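Local atomic coordinates of dihydrodipicolinate synthase (Bacillus anthracis, PDB entry 1XL9), a protein that probably catalyses the condensation of pyruvate with aspartate semialdehyde, the first committed step of the bacterial route to diaminopimelate and lysine. Residues T18-P23 against A33-L38. Numbering follows the deposited sequence.
Sequences TAMVTP and AKTTKL
Met20 and Leu38 lie alongside each other, their chains running opposite ways, where the first strand of a TIM barrel meets the helix that follows it, a worked example of how the strand and helix of a beta-alpha-beta unit pack together. With CG anti to the backbone N (chi1 -167°) and a straight chi2, the methionine brings CG and SD to the leucine, and the bend at chi3 turns only the terminal CE, loosely toward Thr35 CG2. Met20 CG stands 3.4 Å from Leu38 CD1, a closeness that is doubtful because both leucine torsions are off the staggered values. Met20 SD lies 3.8 Å from Leu38 CD1. Val21 crosses Leu38 roughly at right angles and reaches that methyl more loosely, Val21 CG2 lying 4.1 Å from Leu38 CD1.

Farther along, the ring of Pro23 rests against the first turn of helix 32-44. Pro23 CB meets Lys34 CB at 3.8 Å. Pro23 CG approaches Lys34 O at 3.7 Å, and Pro23 CD is equally far from Thr35 OG1.

The extended Lys34 chain carries NZ away to a salt bridge with Asp273, while Thr35 OG1 bonds to Asp31 O. Pro23 also shares a backbone hydrogen bond with Asp31, in the loop joining the segments.

With no hydrogen bond across it, this buried seam between the strand end with its following loop and the helix relies on van der Waals packing, the proline ring set against a backbone oxygen and a hydroxyl.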
loop_
_atom_site.group_PDB
_atom_site.type_symbol
_atom_site.label_atom_id
_atom_site.label_comp_id
_atom_site.label_asym_id
_atom_site.label_seq_id
_atom_site.Cartn_x
_atom_site.Cartn_y
_atom_site.Cartn_z
ATOM N N THR A 18 10.024 28.593 -0.641
ATOM C CA THR A 18 10.827 27.735 0.210
ATOM C C THR A 18 10.097 27.475 1.522
ATOM O O THR A 18 9.649 28.407 2.189
ATOM C CB THR A 18 12.237 28.323 0.436
ATOM O OG1 THR A 18 12.850 28.458 -0.833
ATOM C CG2 THR A 18 13.089 27.437 1.292
ATOM N N ALA A 19 9.932 26.190 1.833
ATOM C CA ALA A 19 9.473 25.713 3.131
ATOM C C ALA A 19 10.584 25.828 4.158
ATOM O O ALA A 19 11.418 24.911 4.284
ATOM C CB ALA A 19 8.999 24.278 3.004
ATOM N N MET A 20 10.614 26.955 4.874
ATOM C CA MET A 20 11.746 27.320 5.695
ATOM C C MET A 20 11.818 26.653 7.091
ATOM O O MET A 20 10.823 26.544 7.858
ATOM C CB MET A 20 11.827 28.842 5.806
ATOM C CG MET A 20 13.134 29.416 6.381
ATOM S SD MET A 20 13.072 31.239 6.652
ATOM C CE MET A 20 11.931 31.302 8.013
ATOM N N VAL A 21 13.024 26.145 7.390
ATOM C CA VAL A 21 13.327 25.600 8.684
ATOM C C VAL A 21 13.299 26.753 9.676
ATOM O O VAL A 21 13.448 27.910 9.302
ATOM C CB VAL A 21 14.737 24.885 8.764
ATOM C CG1 VAL A 21 14.858 23.756 7.703
ATOM C CG2 VAL A 21 15.842 25.895 8.606
ATOM N N THR A 22 13.164 26.408 10.950
ATOM C CA THR A 22 13.182 27.375 12.063
ATOM C C THR A 22 14.492 27.127 12.824
ATOM O O THR A 22 14.624 26.111 13.467
ATOM C CB THR A 22 11.980 27.150 12.975
ATOM O OG1 THR A 22 10.793 27.369 12.207
ATOM C CG2 THR A 22 12.028 28.074 14.151
ATOM N N PRO A 23 15.469 28.053 12.707
ATOM C CA PRO A 23 16.716 27.948 13.482
ATOM C C PRO A 23 16.560 27.991 14.990
ATOM O O PRO A 23 15.910 28.901 15.528
ATOM C CB PRO A 23 17.525 29.171 13.018
ATOM C CG PRO A 23 16.969 29.472 11.614
ATOM C CD PRO A 23 15.497 29.225 11.794
ATOM N N ALA A 33 18.760 35.782 15.182
ATOM C CA ALA A 33 19.905 36.224 14.406
ATOM C C ALA A 33 20.162 35.281 13.260
ATOM O O ALA A 33 20.485 35.697 12.160
ATOM C CB ALA A 33 21.143 36.264 15.292
ATOM N N LYS A 34 20.059 34.000 13.531
ATOM C CA LYS A 34 20.137 33.002 12.487
ATOM C C LYS A 34 18.884 32.961 11.604
ATOM O O LYS A 34 18.944 32.449 10.487
ATOM C CB LYS A 34 20.359 31.640 13.109
ATOM C CG LYS A 34 21.784 31.380 13.633
ATOM C CD LYS A 34 21.814 30.135 14.595
ATOM C CE LYS A 34 23.294 29.614 14.941
ATOM N NZ LYS A 34 23.334 28.334 15.828
ATOM N N THR A 35 17.738 33.441 12.103
ATOM C CA THR A 35 16.542 33.483 11.285
ATOM C C THR A 35 16.752 34.554 10.236
ATOM O O THR A 35 16.493 34.332 9.035
ATOM C CB THR A 35 15.208 33.692 12.096
ATOM O OG1 THR A 35 15.039 32.649 13.064
ATOM C CG2 THR A 35 13.975 33.674 11.155
ATOM N N THR A 36 17.236 35.708 10.696
ATOM C CA THR A 36 17.542 36.862 9.842
ATOM C C THR A 36 18.589 36.526 8.742
ATOM O O THR A 36 18.344 36.781 7.537
ATOM C CB THR A 36 17.930 38.061 10.741
ATOM O OG1 THR A 36 16.742 38.562 11.402
ATOM C CG2 THR A 36 18.556 39.197 9.921
ATOM N N LYS A 37 19.718 35.930 9.152
ATOM C CA LYS A 37 20.717 35.397 8.190
ATOM C C LYS A 37 20.115 34.499 7.089
ATOM O O LYS A 37 20.386 34.645 5.872
ATOM C CB LYS A 37 21.781 34.576 8.941
ATOM C CG LYS A 37 22.747 35.373 9.758
ATOM C CD LYS A 37 24.179 34.673 9.847
ATOM C CE LYS A 37 24.675 34.035 8.472
ATOM N NZ LYS A 37 26.185 33.621 8.417
ATOM N N LEU A 38 19.307 33.547 7.517
ATOM C CA LEU A 38 18.636 32.632 6.597
ATOM C C LEU A 38 17.638 33.326 5.646
ATOM O O LEU A 38 17.647 33.089 4.479
ATOM C CB LEU A 38 17.901 31.552 7.397
ATOM C CG LEU A 38 17.872 30.089 6.951
ATOM C CD1 LEU A 38 16.454 29.619 7.129
ATOM C CD2 LEU A 38 18.428 29.756 5.528
#